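Local coordinates for baculoviral IAP repeat-containing protein 2 (Homo sapiens, PDB 3M1D) that probably restrains apoptosis and takes part in TNF-receptor signalling, its zinc-binding BIR1 domain being the part through which TRAF2 is thought to recruit it, at residues A[13-18]-A[48-53]; A[17-22]-A[32-37]; A[36-41]-A[54-59]; A[64-69]-A[77-82]. All blocks are in the same frame, centred on the assembly; numbering follows the deposited sequence. Where two conformers were deposited one is given.

Contact 1 (A[13-18]-A[48-53]). With ZN (zinc ion), chain C.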
loop_
_atom_site.group_PDB
_atom_site.type_symbol
_atom_site.label_atom_id
_atom_site.label_comp_id
_atom_site.label_asym_id
_atom_site.label_seq_id
_atom_site.Cartn_x
_atom_site.Cartn_y
_atom_site.Cartn_z
ATOM N N LEU A 13 -1.136 -7.460 -8.558
ATOM C CA LEU A 13 -0.821 -6.962 -9.892
ATOM C C LEU A 13 -1.751 -5.824 -10.261
ATOM O O LEU A 13 -1.308 -4.811 -10.796
ATOM C CB LEU A 13 -0.861 -8.089 -10.939
ATOM C CG LEU A 13 0.279 -9.109 -10.777
ATOM C CD1 LEU A 13 0.052 -10.345 -11.612
ATOM C CD2 LEU A 13 1.638 -8.478 -11.097
ATOM N N TYR A 14 -3.040 -5.978 -9.962
ATOM C CA TYR A 14 -3.967 -4.872 -10.135
ATOM C C TYR A 14 -3.513 -3.667 -9.332
ATOM O O TYR A 14 -3.476 -2.558 -9.848
ATOM C CB TYR A 14 -5.414 -5.231 -9.743
ATOM C CG TYR A 14 -6.236 -3.968 -9.574
ATOM C CD1 TYR A 14 -6.588 -3.192 -10.679
ATOM C CD2 TYR A 14 -6.597 -3.509 -8.311
ATOM C CE1 TYR A 14 -7.300 -2.009 -10.530
ATOM C CE2 TYR A 14 -7.317 -2.321 -8.159
ATOM C CZ TYR A 14 -7.667 -1.588 -9.270
ATOM O OH TYR A 14 -8.381 -0.417 -9.125
ATOM N N ARG A 15 -3.176 -3.871 -8.059
ATOM C CA ARG A 15 -2.731 -2.737 -7.248
ATOM C C ARG A 15 -1.566 -2.006 -7.923
ATOM O O ARG A 15 -1.570 -0.779 -8.008
ATOM C CB ARG A 15 -2.364 -3.161 -5.824
ATOM C CG ARG A 15 -3.519 -3.821 -5.084
ATOM C CD ARG A 15 -3.295 -3.810 -3.584
ATOM N NE ARG A 15 -2.300 -4.796 -3.167
ATOM C CZ ARG A 15 -2.532 -6.102 -3.104
ATOM N NH1 ARG A 15 -3.720 -6.594 -3.463
ATOM N NH2 ARG A 15 -1.572 -6.921 -2.699
ATOM N N MET A 16 -0.575 -2.760 -8.387
ATOM C CA MET A 16 0.559 -2.176 -9.107
ATOM C C MET A 16 0.104 -1.293 -10.273
ATOM O O MET A 16 0.600 -0.175 -10.454
ATOM C CB MET A 16 1.496 -3.276 -9.617
ATOM C CG MET A 16 2.826 -2.759 -10.155
ATOM S SD MET A 16 3.776 -1.843 -8.920
ATOM C CE MET A 16 5.063 -1.137 -9.949
ATOM N N SER A 17 -0.848 -1.784 -11.064
ATOM C CA SER A 17 -1.341 -1.009 -12.194
ATOM C C SER A 17 -1.897 0.354 -11.794
ATOM O O SER A 17 -1.878 1.281 -12.596
ATOM C CB SER A 17 -2.416 -1.777 -12.965
ATOM O OG SER A 17 -3.671 -1.600 -12.339
ATOM N N THR A 18 -2.402 0.495 -10.570
ATOM C CA THR A 18 -3.010 1.768 -10.188
ATOM C C THR A 18 -1.961 2.866 -9.988
ATOM O O THR A 18 -2.299 4.041 -9.866
ATOM C CB THR A 18 -3.904 1.679 -8.907
ATOM O OG1 THR A 18 -3.087 1.445 -7.754
ATOM C CG2 THR A 18 -4.976 0.582 -9.033
ATOM N N LYS A 48 -4.543 3.283 -0.339
ATOM C CA LYS A 48 -5.598 2.684 0.456
ATOM C C LYS A 48 -5.438 1.165 0.423
ATOM O O LYS A 48 -5.137 0.596 -0.621
ATOM C CB LYS A 48 -6.950 3.129 -0.126
ATOM C CG LYS A 48 -8.195 2.804 0.691
ATOM C CD LYS A 48 -9.406 3.561 0.104
ATOM C CE LYS A 48 -10.736 3.050 0.638
ATOM N NZ LYS A 48 -11.871 3.409 -0.279
ATOM N N CYS A 49 -5.608 0.503 1.568
ATOM C CA CYS A 49 -5.532 -0.957 1.583
ATOM C C CYS A 49 -6.768 -1.560 0.941
ATOM O O CYS A 49 -7.897 -1.175 1.260
ATOM C CB CYS A 49 -5.382 -1.503 3.002
ATOM S SG CYS A 49 -5.336 -3.316 3.043
ATOM N N PHE A 50 -6.550 -2.493 0.022
ATOM C CA PHE A 50 -7.642 -3.167 -0.662
ATOM C C PHE A 50 -8.463 -4.018 0.307
ATOM O O PHE A 50 -9.626 -4.320 0.042
ATOM C CB PHE A 50 -7.112 -4.031 -1.822
ATOM C CG PHE A 50 -6.530 -5.359 -1.391
ATOM C CD1 PHE A 50 -7.034 -6.545 -1.902
ATOM C CD2 PHE A 50 -5.466 -5.417 -0.504
ATOM C CE1 PHE A 50 -6.502 -7.774 -1.522
ATOM C CE2 PHE A 50 -4.918 -6.634 -0.129
ATOM C CZ PHE A 50 -5.451 -7.818 -0.634
ATOM N N CYS A 51 -7.866 -4.387 1.437
ATOM C CA CYS A 51 -8.536 -5.270 2.388
ATOM C C CYS A 51 -9.303 -4.531 3.475
ATOM O O CYS A 51 -10.464 -4.837 3.732
ATOM C CB CYS A 51 -7.542 -6.233 3.047
ATOM S SG CYS A 51 -8.313 -7.355 4.253
ATOM N N CYS A 52 -8.654 -3.568 4.121
ATOM C CA CYS A 52 -9.264 -2.902 5.270
ATOM C C CYS A 52 -9.582 -1.432 5.033
ATOM O O CYS A 52 -10.232 -0.807 5.859
ATOM C CB CYS A 52 -8.377 -3.038 6.506
ATOM S SG CYS A 52 -6.796 -2.070 6.424
ATOM N N GLY A 53 -9.127 -0.873 3.918
ATOM C CA GLY A 53 -9.420 0.527 3.634
ATOM C C GLY A 53 -8.560 1.540 4.396
ATOM O O GLY A 53 -8.811 2.739 4.332
HETATM ZN ZN ZN C . -5.344 -3.558 5.381
#
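Arg15, on helix 9-17, lays its guanidinium flat on the ring of Phe50, in the turn after strand 47-49, between two of the zinc ligands. The two planes are 23° apart, and Arg15 CZ stands 4.1 Å from the centroid of the Phe50 ring, 19° off its normal, which meets the geometry of a cation-pi stack. The Arg15 side chain can be followed outward. CB points toward the 48-53 segment, and neither it nor CG touches Phe50. CD is the first atom to arrive, 4.1 Å from Phe50 CD2, and the bend at chi3 (-75°) then turns the chain along the ring. NE passes Phe50 CD2 at a similar range, while its N-H is given to Ala34 O of the next helix. CZ lies 3.9 Å from Phe50 CE2. NH1 comes to rest 3.3 Å above the ring plane and over its centre, with Phe50 CZ at 3.5 Å. NH2 forms a salt bridge with Asp8. On the opposite face of the ring sits Cys51 CB, and Phe78 meets the ring edge-to-face. Next to Phe50, Cys49 SG binds the zinc ion at 2.4 Å and accepts from Cys51 N and Cys52 N, the usual N-H...S support of a Cys-x-x-Cys knuckle; Cys52, His69 and Cys76 complete the zinc site of the BIR fold. A carboxylate, a carbonyl and an aromatic face thus probably offset the cost of burying the guanidinium's charge, and the stack ties the N-terminal helix to the zinc knuckle.

Contact 2 (A[17-22]-A[32-37])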
loop_
_atom_site.group_PDB
_atom_site.type_symbol
_atom_site.label_atom_id
_atom_site.label_comp_id
_atom_site.label_asym_id
_atom_site.label_seq_id
_atom_site.Cartn_x
_atom_site.Cartn_y
_atom_site.Cartn_z
ATOM N N SER A 17 -0.848 -1.784 -11.064
ATOM C CA SER A 17 -1.341 -1.009 -12.194
ATOM C C SER A 17 -1.897 0.354 -11.794
ATOM O O SER A 17 -1.878 1.281 -12.596
ATOM C CB SER A 17 -2.416 -1.777 -12.965
ATOM O OG SER A 17 -3.671 -1.600 -12.339
ATOM N N THR A 18 -2.402 0.495 -10.570
ATOM C CA THR A 18 -3.010 1.768 -10.188
ATOM C C THR A 18 -1.961 2.866 -9.988
ATOM O O THR A 18 -2.299 4.041 -9.866
ATOM C CB THR A 18 -3.904 1.679 -8.907
ATOM O OG1 THR A 18 -3.087 1.445 -7.754
ATOM C CG2 THR A 18 -4.976 0.582 -9.033
ATOM N N TYR A 19 -0.692 2.483 -9.940
ATOM C CA TYR A 19 0.361 3.459 -9.689
ATOM C C TYR A 19 0.862 4.134 -10.968
ATOM O O TYR A 19 1.797 4.929 -10.928
ATOM C CB TYR A 19 1.500 2.834 -8.872
ATOM C CG TYR A 19 1.074 2.507 -7.448
ATOM C CD1 TYR A 19 1.243 3.433 -6.417
ATOM C CD2 TYR A 19 0.471 1.284 -7.142
ATOM C CE1 TYR A 19 0.846 3.141 -5.118
ATOM C CE2 TYR A 19 0.075 0.985 -5.848
ATOM C CZ TYR A 19 0.256 1.912 -4.847
ATOM O OH TYR A 19 -0.153 1.617 -3.562
ATOM N N SER A 20 0.208 3.852 -12.093
ATOM C CA SER A 20 0.612 4.450 -13.368
ATOM C C SER A 20 0.667 5.986 -13.300
ATOM O O SER A 20 1.511 6.615 -13.946
ATOM C CB SER A 20 -0.290 3.976 -14.514
ATOM O OG SER A 20 -1.650 4.326 -14.286
ATOM N N THR A 21 -0.213 6.573 -12.495
ATOM C CA THR A 21 -0.273 8.024 -12.321
ATOM C C THR A 21 0.365 8.512 -11.018
ATOM O O THR A 21 0.292 9.698 -10.704
ATOM C CB THR A 21 -1.735 8.528 -12.335
ATOM O OG1 THR A 21 -2.527 7.717 -11.455
ATOM C CG2 THR A 21 -2.334 8.472 -13.752
ATOM N N PHE A 22 0.968 7.607 -10.251
ATOM C CA PHE A 22 1.602 7.980 -8.982
ATOM C C PHE A 22 2.609 9.107 -9.240
ATOM O O PHE A 22 3.341 9.063 -10.227
ATOM C CB PHE A 22 2.292 6.759 -8.358
ATOM C CG PHE A 22 2.470 6.843 -6.852
ATOM C CD1 PHE A 22 1.376 7.019 -6.011
ATOM C CD2 PHE A 22 3.729 6.713 -6.279
ATOM C CE1 PHE A 22 1.537 7.073 -4.627
ATOM C CE2 PHE A 22 3.895 6.772 -4.896
ATOM C CZ PHE A 22 2.798 6.949 -4.073
ATOM N N SER A 32 6.539 -1.778 -3.362
ATOM C CA SER A 32 6.430 -2.030 -1.930
ATOM C C SER A 32 5.043 -1.643 -1.420
ATOM O O SER A 32 4.455 -2.344 -0.606
ATOM C CB SER A 32 7.525 -1.306 -1.146
ATOM O OG SER A 32 7.295 0.087 -1.094
ATOM N N LEU A 33 4.513 -0.536 -1.921
ATOM C CA LEU A 33 3.177 -0.123 -1.545
ATOM C C LEU A 33 2.163 -1.195 -1.916
ATOM O O LEU A 33 1.373 -1.628 -1.069
ATOM C CB LEU A 33 2.825 1.214 -2.197
ATOM C CG LEU A 33 3.591 2.366 -1.550
ATOM C CD1 LEU A 33 3.491 3.629 -2.385
ATOM C CD2 LEU A 33 3.067 2.608 -0.119
ATOM N N ALA A 34 2.211 -1.639 -3.175
ATOM C CA ALA A 34 1.267 -2.624 -3.690
ATOM C C ALA A 34 1.390 -3.962 -2.963
ATOM O O ALA A 34 0.380 -4.623 -2.672
ATOM C CB ALA A 34 1.460 -2.809 -5.205
ATOM N N ARG A 35 2.624 -4.357 -2.667
ATOM C CA ARG A 35 2.873 -5.576 -1.909
ATOM C C ARG A 35 2.298 -5.485 -0.502
ATOM O O ARG A 35 1.877 -6.493 0.059
ATOM C CB ARG A 35 4.376 -5.877 -1.826
ATOM C CG ARG A 35 5.018 -6.196 -3.162
ATOM C CD ARG A 35 6.516 -6.475 -3.025
ATOM N NE ARG A 35 7.177 -6.513 -4.329
ATOM C CZ ARG A 35 8.495 -6.569 -4.500
ATOM N NH1 ARG A 35 9.302 -6.595 -3.446
ATOM N NH2 ARG A 35 9.008 -6.600 -5.727
ATOM N N ALA A 36 2.295 -4.284 0.071
ATOM C CA ALA A 36 1.740 -4.096 1.415
ATOM C C ALA A 36 0.210 -3.997 1.409
ATOM O O ALA A 36 -0.402 -3.772 2.447
ATOM C CB ALA A 36 2.362 -2.886 2.103
ATOM N N GLY A 37 -0.390 -4.184 0.236
ATOM C CA GLY A 37 -1.840 -4.218 0.098
ATOM C C GLY A 37 -2.441 -2.905 -0.350
ATOM O O GLY A 37 -3.658 -2.774 -0.438
#
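Leu33 and Tyr19 make the tightest approach, Leu33 CB standing 3.3 Å from Tyr19 OH and 3.8 Å from Tyr19 CZ, the side chains roughly perpendicular. Tyr19 holds CG anti to its carbonyl carbon (chi1 -68°), which carries the ring across to Leu33. One residue along the helix, Ala34 CB adds a lighter touch, 4.1 Å from Tyr19 CE2. The Leu33 CD1 branch reaches farther: it meets Phe22 CZ at 3.8 Å and Tyr19 CE1 at the same range, a methyl set in the notch where the two aromatic residues meet. Tyr19 CD1 lies 3.5 Å above the plane of the Phe22 ring, while Phe22 CG lies in plane at the edge of the Tyr19 ring. A turn bond from Phe22 N to Tyr19 O (2.9 Å) brings the two residues together, and the Tyr19 hydroxyl is anchored by a hydrogen bond with Phe38 O. At the end of the helix, Gly37 with its positive phi (98°) closes a Schellman motif and turns the chain into strand 38-40. The contact thus fastens the loop after helix 9-17 to helix 30-35, with Tyr40 edge-to-face on Phe22, and Pro65 of helix 65-72 and Trp59 against Leu33.

Contact 3 (A[36-41]-A[54-59])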
loop_
_atom_site.group_PDB
_atom_site.type_symbol
_atom_site.label_atom_id
_atom_site.label_comp_id
_atom_site.label_asym_id
_atom_site.label_seq_id
_atom_site.Cartn_x
_atom_site.Cartn_y
_atom_site.Cartn_z
ATOM N N ALA A 36 2.295 -4.284 0.071
ATOM C CA ALA A 36 1.740 -4.096 1.415
ATOM C C ALA A 36 0.210 -3.997 1.409
ATOM O O ALA A 36 -0.402 -3.772 2.447
ATOM C CB ALA A 36 2.362 -2.886 2.103
ATOM N N GLY A 37 -0.390 -4.184 0.236
ATOM C CA GLY A 37 -1.840 -4.218 0.098
ATOM C C GLY A 37 -2.441 -2.905 -0.350
ATOM O O GLY A 37 -3.658 -2.774 -0.438
ATOM N N PHE A 38 -1.596 -1.919 -0.642
ATOM C CA PHE A 38 -2.114 -0.588 -0.945
ATOM C C PHE A 38 -2.268 -0.323 -2.431
ATOM O O PHE A 38 -1.380 -0.631 -3.207
ATOM C CB PHE A 38 -1.202 0.480 -0.332
ATOM C CG PHE A 38 -1.192 0.483 1.172
ATOM C CD1 PHE A 38 -2.288 0.948 1.883
ATOM C CD2 PHE A 38 -0.083 0.036 1.872
ATOM C CE1 PHE A 38 -2.288 0.965 3.268
ATOM C CE2 PHE A 38 -0.072 0.051 3.260
ATOM C CZ PHE A 38 -1.178 0.514 3.961
ATOM N N TYR A 39 -3.390 0.269 -2.828
ATOM C CA TYR A 39 -3.516 0.775 -4.189
ATOM C C TYR A 39 -3.576 2.306 -4.148
ATOM O O TYR A 39 -3.800 2.913 -3.093
ATOM C CB TYR A 39 -4.741 0.188 -4.906
ATOM C CG TYR A 39 -6.072 0.558 -4.274
ATOM C CD1 TYR A 39 -6.683 1.778 -4.550
ATOM C CD2 TYR A 39 -6.720 -0.317 -3.414
ATOM C CE1 TYR A 39 -7.902 2.125 -3.974
ATOM C CE2 TYR A 39 -7.938 0.017 -2.827
ATOM C CZ TYR A 39 -8.525 1.234 -3.116
ATOM O OH TYR A 39 -9.724 1.571 -2.541
ATOM N N TYR A 40 -3.370 2.926 -5.299
ATOM C CA TYR A 40 -3.241 4.374 -5.345
ATOM C C TYR A 40 -4.620 4.969 -5.556
ATOM O O TYR A 40 -5.328 4.525 -6.436
ATOM C CB TYR A 40 -2.319 4.782 -6.497
ATOM C CG TYR A 40 -2.198 6.279 -6.676
ATOM C CD1 TYR A 40 -2.127 7.130 -5.577
ATOM C CD2 TYR A 40 -2.142 6.836 -7.941
ATOM C CE1 TYR A 40 -2.021 8.499 -5.739
ATOM C CE2 TYR A 40 -2.019 8.192 -8.117
ATOM C CZ TYR A 40 -1.960 9.019 -7.022
ATOM O OH TYR A 40 -1.837 10.364 -7.216
ATOM N N THR A 41 -4.981 5.964 -4.749
ATOM C CA THR A 41 -6.293 6.596 -4.823
ATOM C C THR A 41 -6.432 7.587 -5.971
ATOM O O THR A 41 -7.550 7.941 -6.348
ATOM C CB THR A 41 -6.622 7.366 -3.549
ATOM O OG1 THR A 41 -5.688 8.448 -3.389
ATOM C CG2 THR A 41 -6.594 6.433 -2.329
ATOM N N LEU A 54 -7.541 1.082 5.121
ATOM C CA LEU A 54 -6.622 2.029 5.763
ATOM C C LEU A 54 -6.033 2.978 4.712
ATOM O O LEU A 54 -5.596 2.531 3.656
ATOM C CB LEU A 54 -5.496 1.287 6.484
ATOM C CG LEU A 54 -4.364 2.115 7.089
ATOM C CD1 LEU A 54 -4.846 2.879 8.322
ATOM C CD2 LEU A 54 -3.217 1.182 7.448
ATOM N N MET A 55 -6.021 4.277 5.012
ATOM C CA MET A 55 -5.550 5.293 4.072
ATOM C C MET A 55 -4.314 6.012 4.594
ATOM O O MET A 55 -4.297 6.485 5.729
ATOM C CB MET A 55 -6.660 6.308 3.775
ATOM C CG MET A 55 -7.843 5.698 3.025
ATOM S SD MET A 55 -9.132 6.905 2.672
ATOM C CE MET A 55 -8.464 7.621 1.188
ATOM N N LEU A 56 -3.295 6.099 3.742
ATOM C CA LEU A 56 -1.986 6.626 4.119
ATOM C C LEU A 56 -1.440 7.552 3.037
ATOM O O LEU A 56 -1.526 7.253 1.844
ATOM C CB LEU A 56 -1.008 5.473 4.346
ATOM C CG LEU A 56 -1.286 4.587 5.563
ATOM C CD1 LEU A 56 -0.331 3.404 5.629
ATOM C CD2 LEU A 56 -1.195 5.403 6.829
ATOM N N ASP A 57 -0.886 8.681 3.452
ATOM C CA ASP A 57 -0.248 9.592 2.506
ATOM C C ASP A 57 0.979 10.244 3.145
ATOM O O ASP A 57 1.428 9.820 4.210
ATOM C CB ASP A 57 -1.242 10.643 1.975
ATOM C CG ASP A 57 -1.637 11.676 3.026
ATOM O OD1 ASP A 57 -1.186 11.585 4.187
ATOM O OD2 ASP A 57 -2.404 12.596 2.685
ATOM N N ASN A 58 1.507 11.272 2.490
ATOM C CA ASN A 58 2.690 11.967 2.974
ATOM C C ASN A 58 3.803 10.977 3.324
ATOM O O ASN A 58 4.334 10.999 4.432
ATOM C CB ASN A 58 2.340 12.824 4.191
ATOM C CG ASN A 58 3.422 13.846 4.516
ATOM O OD1 ASN A 58 4.209 14.223 3.653
ATOM N ND2 ASN A 58 3.469 14.283 5.768
ATOM N N TRP A 59 4.123 10.101 2.370
ATOM C CA TRP A 59 5.160 9.087 2.526
ATOM C C TRP A 59 6.545 9.725 2.639
ATOM O O TRP A 59 6.877 10.635 1.877
ATOM C CB TRP A 59 5.113 8.109 1.345
ATOM C CG TRP A 59 3.881 7.253 1.384
ATOM C CD1 TRP A 59 2.701 7.475 0.727
ATOM C CD2 TRP A 59 3.691 6.066 2.163
ATOM N NE1 TRP A 59 1.793 6.485 1.040
ATOM C CE2 TRP A 59 2.376 5.612 1.921
ATOM C CE3 TRP A 59 4.506 5.338 3.037
ATOM C CZ2 TRP A 59 1.863 4.466 2.517
ATOM C CZ3 TRP A 59 3.990 4.204 3.632
ATOM C CH2 TRP A 59 2.687 3.774 3.366
#
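With CG anti to the carbonyl carbon (chi1 -66°), Phe38 projects its aromatic group from strand 38-40 across to strand 55-56. Leu56 extends its CD1 methyl to the far end of that ring. Leu56 CD1 lies 3.4 Å from Phe38 CZ, a close approach, and 3.9 Å from Phe38 CE1. Leu54 reaches the ring with two different groups. Its backbone O lies near the ring plane, at the edge, 3.7 Å from Phe38 CE1, so the carbonyl faces the C-H rim and not the pi cloud. Its CD2 methyl, the second group, lies 4.1 Å from Phe38 CZ. The CA atoms of Phe38 and Met55 are 8.5 Å apart, and no hydrogen bond joins the two segments: they hold the outer strands, 38-40 and 55-56, of the three-stranded antiparallel sheet of the BIR domain, with strand 47-49 between them. Tyr39 pairs with Lys48 and Leu56 with Val47 through the backbone, so the Phe38 ring spans the middle strand and also touches Val47. It meets the zinc ligand His69 as well, the ring planes at about 40°. At the surface a smaller bridge repeats the span. The Met55 chain, bent at chi3 (83°), brings its CE methyl to 4.2 Å from Thr41 CG2, the two side chains crossing at about a right angle. Thr41 OG1 is engaged separately, with Lys46 O and Val43 N, bonds that fix the threonine's rotation and direct its methyl to the methionine.

Contact 4 (A[64-69]-A[77-82]). With ZN (zinc ion), chain C.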
loop_
_atom_site.group_PDB
_atom_site.type_symbol
_atom_site.label_atom_id
_atom_site.label_comp_id
_atom_site.label_asym_id
_atom_site.label_seq_id
_atom_site.Cartn_x
_atom_site.Cartn_y
_atom_site.Cartn_z
ATOM N N SER A 64 8.127 2.276 5.962
ATOM C CA SER A 64 7.774 0.917 5.585
ATOM C C SER A 64 6.258 0.766 5.478
ATOM O O SER A 64 5.562 0.867 6.477
ATOM C CB SER A 64 8.299 -0.070 6.614
ATOM O OG SER A 64 7.635 -1.311 6.454
ATOM N N PRO A 65 5.744 0.535 4.264
ATOM C CA PRO A 65 4.290 0.391 4.130
ATOM C C PRO A 65 3.754 -0.781 4.949
ATOM O O PRO A 65 2.685 -0.669 5.538
ATOM C CB PRO A 65 4.102 0.146 2.630
ATOM C CG PRO A 65 5.257 0.856 1.996
ATOM C CD PRO A 65 6.413 0.631 2.954
ATOM N N ILE A 66 4.499 -1.879 5.015
ATOM C CA ILE A 66 4.052 -3.027 5.795
ATOM C C ILE A 66 4.034 -2.734 7.292
ATOM O O ILE A 66 3.081 -3.104 7.989
ATOM C CB ILE A 66 4.877 -4.280 5.487
ATOM C CG1 ILE A 66 4.485 -4.816 4.116
ATOM C CG2 ILE A 66 4.665 -5.334 6.567
ATOM C CD1 ILE A 66 5.333 -5.978 3.638
ATOM N N GLN A 67 5.063 -2.043 7.784
ATOM C CA GLN A 67 5.099 -1.666 9.198
ATOM C C GLN A 67 4.017 -0.671 9.558
ATOM O O GLN A 67 3.373 -0.802 10.595
ATOM C CB GLN A 67 6.443 -1.044 9.586
ATOM C CG GLN A 67 7.498 -2.032 10.021
ATOM C CD GLN A 67 8.668 -1.351 10.709
ATOM O OE1 GLN A 67 8.606 -0.164 11.047
ATOM N NE2 GLN A 67 9.737 -2.105 10.935
ATOM N N LYS A 68 3.852 0.362 8.737
ATOM C CA LYS A 68 2.811 1.342 9.026
ATOM C C LYS A 68 1.469 0.624 9.082
ATOM O O LYS A 68 0.657 0.871 9.964
ATOM C CB LYS A 68 2.769 2.454 7.968
ATOM C CG LYS A 68 3.789 3.563 8.201
ATOM C CD LYS A 68 3.408 4.826 7.433
ATOM C CE LYS A 68 4.339 5.994 7.748
ATOM N NZ LYS A 68 3.928 7.237 6.997
ATOM N N HIS A 69 1.271 -0.281 8.136
ATOM C CA HIS A 69 0.030 -1.034 8.008
ATOM C C HIS A 69 -0.248 -1.883 9.256
ATOM O O HIS A 69 -1.341 -1.824 9.823
ATOM C CB HIS A 69 0.135 -1.932 6.779
ATOM C CG HIS A 69 -1.180 -2.401 6.250
ATOM N ND1 HIS A 69 -1.332 -2.878 4.966
ATOM C CD2 HIS A 69 -2.405 -2.460 6.823
ATOM C CE1 HIS A 69 -2.594 -3.214 4.771
ATOM N NE2 HIS A 69 -3.265 -2.966 5.880
ATOM N N SER A 77 -7.028 -8.638 7.846
ATOM C CA SER A 77 -6.691 -10.031 7.557
ATOM C C SER A 77 -5.531 -10.136 6.576
ATOM O O SER A 77 -4.693 -11.029 6.689
ATOM C CB SER A 77 -7.894 -10.788 6.977
ATOM O OG SER A 77 -8.961 -10.823 7.894
ATOM N N PHE A 78 -5.489 -9.249 5.589
ATOM C CA PHE A 78 -4.406 -9.319 4.626
ATOM C C PHE A 78 -3.055 -9.094 5.313
ATOM O O PHE A 78 -2.157 -9.930 5.218
ATOM C CB PHE A 78 -4.584 -8.320 3.482
ATOM C CG PHE A 78 -3.379 -8.219 2.593
ATOM C CD1 PHE A 78 -3.161 -9.151 1.589
ATOM C CD2 PHE A 78 -2.442 -7.216 2.783
ATOM C CE1 PHE A 78 -2.039 -9.073 0.769
ATOM C CE2 PHE A 78 -1.318 -7.133 1.969
ATOM C CZ PHE A 78 -1.117 -8.066 0.963
ATOM N N ILE A 79 -2.906 -7.966 6.002
ATOM C CA ILE A 79 -1.631 -7.665 6.646
ATOM C C ILE A 79 -1.233 -8.758 7.654
ATOM O O ILE A 79 -0.048 -9.035 7.815
ATOM C CB ILE A 79 -1.583 -6.249 7.293
ATOM C CG1 ILE A 79 -0.139 -5.727 7.322
ATOM C CG2 ILE A 79 -2.166 -6.255 8.697
ATOM C CD1 ILE A 79 0.514 -5.613 5.936
ATOM N N GLN A 80 -2.214 -9.395 8.301
ATOM C CA GLN A 80 -1.926 -10.481 9.242
ATOM C C GLN A 80 -1.369 -11.704 8.520
ATOM O O GLN A 80 -0.434 -12.350 8.993
ATOM C CB GLN A 80 -3.182 -10.893 10.012
ATOM C CG GLN A 80 -3.615 -9.954 11.119
ATOM C CD GLN A 80 -4.970 -10.359 11.703
ATOM O OE1 GLN A 80 -5.479 -9.735 12.644
ATOM N NE2 GLN A 80 -5.554 -11.411 11.147
ATOM N N ASN A 81 -1.953 -12.024 7.371
ATOM C CA ASN A 81 -1.536 -13.199 6.624
ATOM C C ASN A 81 -0.240 -12.969 5.860
ATOM O O ASN A 81 0.536 -13.894 5.626
ATOM C CB ASN A 81 -2.649 -13.647 5.678
ATOM C CG ASN A 81 -3.846 -14.216 6.423
ATOM O OD1 ASN A 81 -3.717 -14.686 7.556
ATOM N ND2 ASN A 81 -5.018 -14.173 5.791
ATOM N N LEU A 82 -0.010 -11.724 5.468
ATOM C CA LEU A 82 1.195 -11.372 4.739
ATOM C C LEU A 82 2.409 -11.581 5.635
ATOM O O LEU A 82 3.427 -12.136 5.220
ATOM C CB LEU A 82 1.127 -9.908 4.306
ATOM C CG LEU A 82 2.283 -9.452 3.432
ATOM C CD1 LEU A 82 2.212 -10.194 2.115
ATOM C CD2 LEU A 82 2.242 -7.943 3.226
HETATM ZN ZN ZN C . -5.344 -3.558 5.381
#
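Ile79 lies over one face of the His69 imidazole: its CB stands 3.8 Å from the ring centroid and only 6° off the normal, a CH-pi contact over the centre. The two side chains run antiparallel, the isoleucine reaching back to the root of the histidine. Ile79 CG1 accordingly comes to 3.6 Å from His69 CG, and Ile79 CD1 to 3.4 Å from His69 ND1. The first torsion of His69 (-160°, CG anti to the backbone N) carries the ring out to the metal, where NE2 binds the zinc ion at 2.2 Å beside Cys49, Cys52 and Cys76. ND1 is hydrogen-bonded to Ala36 O; with both nitrogens held, the imidazole is fixed in rotation, and the carbonyl probably makes it a more electron-rich ligand. Helices 65-72 and 77-83 are the C-terminal pair of the BIR fold. The axes of the 65-69 and 77-82 segments pass 10.6 Å apart at closest, their N-to-C directions 123° apart, and the chain between them contributes Cys76. Nearer the surface, Ile66 and Leu82 meet crosswise, methyl against methyl, with Ile66 CD1 3.7 Å from Leu82 CD2. Ile66 CG2 also borders Ile79 CD1, joining this outer pair to the histidine. Ser64 caps the first helix, its OG accepting from Gln67 N at 3.0 Å. Phe78 turns its ring edge to His69 CE1.

Contact 2 is the fully buried one, aromatic and aliphatic, whereas contacts 1 and 4 are partly buried and contact 3 runs from the core out to the surface. Contacts 1 and 4 share the zinc ion but differ in chemistry: a charged guanidinium lies on a ring in one, a hydrocarbon covers a metal-bound ring in the other, and Phe50 packs on Phe78 between them. Contacts 1 and 3 draw on the same sheet, bonded through Lys48 O and Tyr39 N. Contacts 2 and 3 share Ala36 and Gly37, and Ala36 O, 2.8 Å from His69 ND1, connects both to contact 4.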